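Local coordinates for protein pyruvate kinase (Cryptosporidium parvum, PDB 4DRS) that probably catalyses the final step of glycolysis, transferring a phosphoryl group from phosphoenolpyruvate to ADP to yield pyruvate and ATP, at residues 77-82 / 114-119; 135-140 / 146-151; 219-224 / 233-238. All coordinates share one frame; numbering follows the deposited sequence.

In the fold
No two of the three contacts share a helix or strand. Contact 3 is buried and wholly apolar: it packs helix 215-226 on the outside of strand 232-235 of the eight-stranded barrel. Contact 2, partly buried, lies in the smaller β domain, where backbone hydrogen bonds join two parallel strands. Contact 1 is a surface contact of polar and charged side chains between two loops, holding ADP-site residues. It touches both others: Phe77 packs on Asp220 and Phe224 of contact 3, and Thr117 and Gly118 on Tyr140 of contact 2, with a probable hydrogen bond from Gly118 N to Ser150 O. Contacts 2 and 3 stay about 13 Å apart at their nearest atoms.

Contact 1 (77-82 / 114-119); sequences FSHGDH and EIRTGM. With ACT (acetate ion), chain H.
Ser78 and Glu114 make the direct polar link between these two loops: Ser78 OG donates to Glu114 OE1 over 2.8 Å, reaching the oxygen from above the carboxylate plane. The second carboxylate oxygen serves its own loop, forming a salt bridge from Glu114 OE2 to Arg116 NE at 2.6 Å, although the N-H points well off the oxygen and the hydrogen bond is weak. One carboxylate thus ties a serine of 77-82 to an arginine of 114-119.

His79 CB lies 3.7 Å from the carboxylate carbon C of a bound acetate. With CG beside the backbone N and anti to the carbonyl carbon (chi1 -52°), the ring is set between the acetate and the arginine. CG also faces acetate OXT, and ND1 gives that oxygen a weak, bent hydrogen bond at 3.1 Å. Further round, His79 CE1 sits over one face of the guanidinium, 3.7 Å from Arg116 NH2, and the two planes are inclined by 40°; His79 NE2 ends the ring 4.1 Å from Arg116 NH2. Ser78 CB covers one face of the imidazole, 4.2 Å above its centre, and also meets the guanidinium edge. Arg116 NH1 is engaged by the carbonyl of Arg198, which secures the other end of the head group.

His79, Arg116 and nearby Asn76 belong to the ADP site, which holds no nucleotide here. The chemistry is that of a polar nucleotide site spanning two loops, in which the salt bridge to Glu114 may orient the arginine; the acetate, probably from the crystallisation liquor, is consistent with a place suited to anions.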
# COMPACT_ATOMS: atom_id res chain seq x y z
N PHE A 77 -20.77 -5.88 42.82
CA PHE A 77 -21.97 -6.09 43.63
C PHE A 77 -22.36 -7.57 43.80
O PHE A 77 -23.44 -7.89 44.29
CB PHE A 77 -23.14 -5.23 43.14
CG PHE A 77 -23.20 -3.86 43.79
CD1 PHE A 77 -24.37 -3.43 44.41
CD2 PHE A 77 -22.10 -3.01 43.79
CE1 PHE A 77 -24.44 -2.18 45.01
CE2 PHE A 77 -22.16 -1.76 44.40
CZ PHE A 77 -23.33 -1.34 45.01
N SER A 78 -21.46 -8.46 43.40
CA SER A 78 -21.54 -9.86 43.78
C SER A 78 -21.13 -10.03 45.24
O SER A 78 -21.45 -11.05 45.87
CB SER A 78 -20.66 -10.73 42.89
OG SER A 78 -21.23 -10.89 41.60
N HIS A 79 -20.43 -9.04 45.78
CA HIS A 79 -19.89 -9.09 47.14
C HIS A 79 -20.30 -7.89 47.95
O HIS A 79 -20.75 -6.89 47.39
CB HIS A 79 -18.37 -9.21 47.12
CG HIS A 79 -17.86 -10.33 46.24
ND1 HIS A 79 -18.16 -11.63 46.49
CD2 HIS A 79 -17.07 -10.32 45.10
CE1 HIS A 79 -17.58 -12.40 45.55
NE2 HIS A 79 -16.91 -11.60 44.70
N GLY A 80 -20.16 -8.00 49.27
CA GLY A 80 -20.47 -6.90 50.19
C GLY A 80 -21.96 -6.67 50.40
O GLY A 80 -22.80 -7.35 49.82
N ASP A 81 -22.27 -5.69 51.25
CA ASP A 81 -23.64 -5.27 51.51
C ASP A 81 -23.80 -3.78 51.26
O ASP A 81 -22.85 -3.11 50.84
CB ASP A 81 -24.06 -5.63 52.94
CG ASP A 81 -23.25 -4.90 54.00
OD1 ASP A 81 -22.01 -5.09 54.04
OD2 ASP A 81 -23.85 -4.14 54.79
N HIS A 82 -25.00 -3.25 51.51
CA HIS A 82 -25.29 -1.83 51.29
C HIS A 82 -24.36 -0.92 52.03
O HIS A 82 -23.94 0.11 51.50
CB HIS A 82 -26.74 -1.51 51.64
CG HIS A 82 -27.06 -0.03 51.59
ND1 HIS A 82 -26.85 0.79 52.64
CD2 HIS A 82 -27.57 0.77 50.56
CE1 HIS A 82 -27.21 2.05 52.31
NE2 HIS A 82 -27.65 2.03 51.04
N GLU A 114 -26.25 -15.10 38.68
CA GLU A 114 -25.28 -16.06 39.20
C GLU A 114 -25.89 -16.99 40.24
O GLU A 114 -26.87 -16.65 40.90
CB GLU A 114 -24.04 -15.34 39.76
CG GLU A 114 -24.30 -14.41 40.93
CD GLU A 114 -23.02 -13.86 41.55
OE1 GLU A 114 -22.11 -13.42 40.81
OE2 GLU A 114 -22.93 -13.84 42.79
N ILE A 115 -25.30 -18.18 40.36
CA ILE A 115 -25.69 -19.15 41.38
C ILE A 115 -24.55 -19.28 42.38
O ILE A 115 -23.40 -19.54 42.00
CB ILE A 115 -26.01 -20.53 40.77
CG1 ILE A 115 -27.02 -20.41 39.63
CG2 ILE A 115 -26.54 -21.48 41.85
CD1 ILE A 115 -27.01 -21.57 38.66
N ARG A 116 -24.86 -19.10 43.66
CA ARG A 116 -23.85 -19.24 44.71
C ARG A 116 -24.27 -20.24 45.78
O ARG A 116 -25.46 -20.52 45.96
CB ARG A 116 -23.51 -17.88 45.33
CG ARG A 116 -22.70 -16.97 44.40
CD ARG A 116 -21.91 -15.93 45.17
NE ARG A 116 -21.15 -15.04 44.28
CZ ARG A 116 -19.94 -15.30 43.79
NH1 ARG A 116 -19.32 -16.44 44.07
NH2 ARG A 116 -19.35 -14.42 42.99
N THR A 117 -23.28 -20.80 46.47
CA THR A 117 -23.52 -21.70 47.60
C THR A 117 -23.79 -20.89 48.87
O THR A 117 -23.55 -19.69 48.91
CB THR A 117 -22.35 -22.68 47.82
OG1 THR A 117 -21.12 -21.96 47.93
CG2 THR A 117 -22.25 -23.66 46.66
N GLY A 118 -24.29 -21.57 49.91
CA GLY A 118 -24.62 -20.91 51.17
C GLY A 118 -23.47 -20.86 52.15
O GLY A 118 -22.32 -21.11 51.79
N MET A 119 -23.79 -20.54 53.40
CA MET A 119 -22.80 -20.48 54.48
C MET A 119 -22.49 -21.88 55.00
O MET A 119 -23.37 -22.74 55.04
CB MET A 119 -23.30 -19.58 55.62
CG MET A 119 -23.59 -18.14 55.21
SD MET A 119 -22.11 -17.19 54.79
CE MET A 119 -21.51 -16.77 56.43
C ACT H . -18.95 -11.45 50.06
O ACT H . -20.14 -11.56 49.69
OXT ACT H . -18.03 -12.15 49.59
CH3 ACT H . -18.62 -10.44 51.12

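Contact 2 (135-140 / 146-151); sequences KITTDY and SECISC
Ile149 holds CG1 between its backbone N and carbonyl carbon (chi1 60°), while Ile136 keeps its own CG1 beside the backbone N. Paired across the strands and projecting from the same face, the two side chains run side by side, and these torsions bring Ile136 CG1 to 3.8 Å from Ile149 CG1. Ser150, whose OG is anti to the backbone N (chi1 -167°), sends its hydroxyl to the turn that follows strand 133-137. There Ser150 OG donates to Asp139 O at 2.7 Å, approaching from above the carbonyl plane.

The backbones themselves pair in parallel. Lys135 N donates to Glu147 O at 2.8 Å, Ile149 N to Lys135 O at 3.0 Å, and Thr137 N to Ile149 O at 3.0 Å. Ile149 therefore grips the residues on both sides of Ile136, the usual parallel pattern. The strand directions diverge by 33°.

On the Ile136 face, Ile136 CG2 also touches Cys151 CB at 3.7 Å, and Ile185 and Cys187 of strand 184-188 continue the apolar layer. On the opposite face, Cys148 SG rests against Lys135 CD at 3.8 Å and against the methyl of Thr137. Thr137 OG1 accepts from Asp139 N, an ST turn that shapes the exit from the strand. Beyond it, Tyr140 presents its ring edge to Ser150 OG and brings CD1 within 3.6 Å of Cys151 O.

Strand 148-150 lies at one end of the mixed sheet within this chain, in the β domain inserted into the pyruvate kinase barrel. Its attachment rests chiefly on main-chain bonds, whereas the hydroxyls of Thr137 and Ser150 hold the start of the loop that leaves strand 133-137: one takes the N-H of Asp139, the other gives to its carbonyl oxygen.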
# COMPACT_ATOMS: atom_id res chain seq x y z
N LYS A 135 -25.58 -33.66 49.33
CA LYS A 135 -26.91 -33.07 49.16
C LYS A 135 -26.79 -31.56 48.98
O LYS A 135 -25.91 -30.92 49.57
CB LYS A 135 -27.78 -33.40 50.38
CG LYS A 135 -29.24 -33.01 50.25
CD LYS A 135 -30.01 -33.32 51.53
CE LYS A 135 -31.44 -32.83 51.45
NZ LYS A 135 -32.19 -33.12 52.71
N ILE A 136 -27.67 -30.99 48.16
CA ILE A 136 -27.72 -29.55 47.94
C ILE A 136 -29.16 -29.05 48.04
O ILE A 136 -29.97 -29.30 47.15
CB ILE A 136 -27.11 -29.15 46.57
CG1 ILE A 136 -25.68 -29.70 46.42
CG2 ILE A 136 -27.10 -27.63 46.40
CD1 ILE A 136 -25.13 -29.65 45.01
N THR A 137 -29.47 -28.37 49.14
CA THR A 137 -30.81 -27.83 49.37
C THR A 137 -30.96 -26.43 48.76
O THR A 137 -29.96 -25.74 48.53
CB THR A 137 -31.18 -27.81 50.87
OG1 THR A 137 -32.49 -27.27 51.05
CG2 THR A 137 -30.17 -27.00 51.68
N THR A 138 -32.20 -26.02 48.50
CA THR A 138 -32.50 -24.68 47.99
C THR A 138 -32.90 -23.73 49.12
O THR A 138 -33.15 -22.54 48.89
CB THR A 138 -33.60 -24.71 46.90
OG1 THR A 138 -34.81 -25.26 47.44
CG2 THR A 138 -33.15 -25.53 45.70
N ASP A 139 -32.97 -24.27 50.34
CA ASP A 139 -33.17 -23.46 51.54
C ASP A 139 -31.89 -22.67 51.78
O ASP A 139 -30.97 -23.15 52.45
CB ASP A 139 -33.51 -24.37 52.73
CG ASP A 139 -33.95 -23.59 53.96
OD1 ASP A 139 -33.10 -22.91 54.58
OD2 ASP A 139 -35.14 -23.69 54.33
N TYR A 140 -31.83 -21.46 51.22
CA TYR A 140 -30.60 -20.66 51.22
C TYR A 140 -30.13 -20.27 52.63
O TYR A 140 -28.94 -20.38 52.93
CB TYR A 140 -30.73 -19.44 50.30
CG TYR A 140 -29.41 -18.79 49.93
CD1 TYR A 140 -28.28 -19.56 49.65
CD2 TYR A 140 -29.30 -17.40 49.84
CE1 TYR A 140 -27.07 -18.96 49.31
CE2 TYR A 140 -28.10 -16.79 49.50
CZ TYR A 140 -26.99 -17.58 49.23
OH TYR A 140 -25.80 -16.98 48.89
N SER A 146 -20.59 -30.88 55.59
CA SER A 146 -19.86 -31.66 54.59
C SER A 146 -20.78 -32.63 53.83
O SER A 146 -20.33 -33.35 52.94
CB SER A 146 -18.74 -32.45 55.28
OG SER A 146 -17.91 -33.10 54.33
N GLU A 147 -22.06 -32.62 54.20
CA GLU A 147 -23.02 -33.57 53.65
C GLU A 147 -24.18 -32.87 52.93
O GLU A 147 -24.69 -33.38 51.93
CB GLU A 147 -23.56 -34.48 54.76
CG GLU A 147 -22.47 -35.21 55.55
CD GLU A 147 -22.92 -35.58 56.95
OE1 GLU A 147 -23.86 -36.39 57.09
OE2 GLU A 147 -22.31 -35.08 57.92
N CYS A 148 -24.59 -31.72 53.45
CA CYS A 148 -25.70 -30.96 52.87
C CYS A 148 -25.40 -29.46 52.82
O CYS A 148 -25.54 -28.76 53.83
CB CYS A 148 -26.99 -31.23 53.64
SG CYS A 148 -28.42 -30.27 53.08
N ILE A 149 -24.99 -28.97 51.65
CA ILE A 149 -24.75 -27.54 51.44
C ILE A 149 -25.99 -26.83 50.90
O ILE A 149 -26.98 -27.47 50.55
CB ILE A 149 -23.53 -27.27 50.52
CG1 ILE A 149 -23.74 -27.89 49.13
CG2 ILE A 149 -22.24 -27.75 51.16
CD1 ILE A 149 -22.87 -27.28 48.04
N SER A 150 -25.92 -25.50 50.83
CA SER A 150 -27.04 -24.69 50.41
C SER A 150 -26.84 -24.12 49.00
O SER A 150 -25.73 -24.15 48.46
CB SER A 150 -27.28 -23.56 51.41
OG SER A 150 -28.54 -22.95 51.18
N CYS A 151 -27.92 -23.59 48.43
CA CYS A 151 -27.91 -23.06 47.06
C CYS A 151 -28.87 -21.88 46.95
O CYS A 151 -29.98 -21.91 47.50
CB CYS A 151 -28.31 -24.17 46.08
SG CYS A 151 -28.32 -23.72 44.33

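Contact 3 (219-224 / 233-238); sequences HDIVDF and IALSFV
Ile221 meets Ile233 and Leu235 purely through apolar contacts, with no hydrogen bond across the two segments. The nearest approach is between Ile221 CG2 and Ile233 CD1, 3.9 Å apart, and the isoleucine side chains cross at about a right angle. Ile233 points its CB toward the helix, and its extended outer torsion (chi2 166°) carries the terminal methyl to the γ-branch of Ile221. The longer branch of Ile221 goes to the other partner: Ile221 CD1 comes within 4.3 Å of Leu235 CD1, a looser touch of methyl on methyl. By dividing its two branches in this way, one helix residue spans two strand residues that are two positions apart. The backbones remain well separated, with 7.6 Å from Ile221 CA to Ile233 CA, and it is side chains that bridge the distance.

This is the helix-on-strand layer of a TIM barrel. Helix 215-226 leads into strand 232-235, the fourth of the eight parallel strands, and then packs on the outside of the strand it introduces. Leu235 also touches Cys247 of helix 241-252, so it contributes to the packing of the helix that follows the strand as well as the one before.

Hydrogen bonding runs within the helix and, for the strand, to its neighbours in the barrel. In the helix, Asp223 N donates to His219 O at 2.8 Å, whereas the bond from Phe224 N to Asp220 O is weak, near a wider π-type turn. Strand 232-235 pairs through its backbone with Leu108 on one side and Ile268 on the other.

Aromatic contacts belong to another face of the helix, where Phe224 stands edge-to-face with Phe77 and with Tyr228.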
# COMPACT_ATOMS: atom_id res chain seq x y z
N HIS A 219 -32.63 -3.01 41.87
CA HIS A 219 -32.47 -2.27 43.11
C HIS A 219 -31.13 -1.58 43.16
O HIS A 219 -31.05 -0.41 43.53
CB HIS A 219 -32.67 -3.19 44.31
CG HIS A 219 -32.27 -2.55 45.63
ND1 HIS A 219 -33.07 -1.68 46.29
CD2 HIS A 219 -31.11 -2.68 46.40
CE1 HIS A 219 -32.45 -1.28 47.42
NE2 HIS A 219 -31.25 -1.89 47.48
N ASP A 220 -30.07 -2.30 42.80
CA ASP A 220 -28.73 -1.72 42.79
C ASP A 220 -28.57 -0.63 41.74
O ASP A 220 -27.89 0.37 41.98
CB ASP A 220 -27.68 -2.82 42.57
CG ASP A 220 -27.63 -3.82 43.70
OD1 ASP A 220 -27.96 -3.46 44.86
OD2 ASP A 220 -27.26 -4.98 43.43
N ILE A 221 -29.20 -0.81 40.58
CA ILE A 221 -29.11 0.17 39.50
C ILE A 221 -29.80 1.47 39.89
O ILE A 221 -29.20 2.55 39.80
CB ILE A 221 -29.70 -0.38 38.17
CG1 ILE A 221 -28.76 -1.43 37.56
CG2 ILE A 221 -29.95 0.75 37.18
CD1 ILE A 221 -29.40 -2.32 36.52
N VAL A 222 -31.05 1.36 40.35
CA VAL A 222 -31.86 2.51 40.71
C VAL A 222 -31.38 3.14 42.02
O VAL A 222 -31.12 4.34 42.07
CB VAL A 222 -33.36 2.15 40.83
CG1 VAL A 222 -34.17 3.36 41.29
CG2 VAL A 222 -33.89 1.63 39.50
N ASP A 223 -31.25 2.32 43.06
CA ASP A 223 -31.02 2.82 44.42
C ASP A 223 -29.56 2.97 44.82
O ASP A 223 -29.25 3.34 45.95
CB ASP A 223 -31.74 1.95 45.46
CG ASP A 223 -33.24 2.17 45.45
OD1 ASP A 223 -33.67 3.34 45.32
OD2 ASP A 223 -33.99 1.18 45.58
N PHE A 224 -28.65 2.69 43.89
CA PHE A 224 -27.24 2.95 44.14
C PHE A 224 -26.58 3.74 43.00
O PHE A 224 -26.15 4.87 43.21
CB PHE A 224 -26.47 1.67 44.46
CG PHE A 224 -25.20 1.90 45.22
CD1 PHE A 224 -25.17 1.73 46.60
CD2 PHE A 224 -24.04 2.31 44.56
CE1 PHE A 224 -23.99 1.95 47.31
CE2 PHE A 224 -22.87 2.53 45.27
CZ PHE A 224 -22.84 2.35 46.65
N ILE A 233 -22.38 1.38 34.54
CA ILE A 233 -23.02 0.15 34.96
C ILE A 233 -22.43 -0.97 34.10
O ILE A 233 -22.68 -1.04 32.89
CB ILE A 233 -24.56 0.19 34.77
CG1 ILE A 233 -25.19 1.30 35.63
CG2 ILE A 233 -25.18 -1.16 35.13
CD1 ILE A 233 -26.62 1.63 35.27
N ALA A 234 -21.64 -1.84 34.73
CA ALA A 234 -21.13 -3.02 34.05
C ALA A 234 -22.17 -4.11 34.21
O ALA A 234 -22.35 -4.68 35.29
CB ALA A 234 -19.79 -3.45 34.64
N LEU A 235 -22.88 -4.38 33.13
CA LEU A 235 -24.01 -5.29 33.14
C LEU A 235 -23.53 -6.73 32.92
O LEU A 235 -23.06 -7.07 31.82
CB LEU A 235 -25.01 -4.86 32.07
CG LEU A 235 -26.51 -4.98 32.30
CD1 LEU A 235 -26.94 -4.21 33.54
CD2 LEU A 235 -27.25 -4.47 31.06
N SER A 236 -23.61 -7.55 33.96
CA SER A 236 -23.11 -8.94 33.89
C SER A 236 -23.97 -9.86 33.04
O SER A 236 -25.20 -9.78 33.07
CB SER A 236 -22.95 -9.53 35.30
OG SER A 236 -21.96 -8.85 36.04
N PHE A 237 -23.31 -10.74 32.28
CA PHE A 237 -23.95 -11.79 31.47
C PHE A 237 -25.01 -11.30 30.48
O PHE A 237 -26.07 -11.91 30.35
CB PHE A 237 -24.56 -12.89 32.37
CG PHE A 237 -23.53 -13.82 32.96
CD1 PHE A 237 -23.16 -14.99 32.30
CD2 PHE A 237 -22.95 -13.53 34.20
CE1 PHE A 237 -22.21 -15.84 32.85
CE2 PHE A 237 -22.01 -14.38 34.75
CZ PHE A 237 -21.63 -15.54 34.07
N VAL A 238 -24.74 -10.20 29.79
CA VAL A 238 -25.62 -9.72 28.72
C VAL A 238 -25.61 -10.75 27.59
O VAL A 238 -24.56 -11.28 27.25
CB VAL A 238 -25.20 -8.33 28.21
CG1 VAL A 238 -26.03 -7.90 27.01
CG2 VAL A 238 -25.34 -7.31 29.33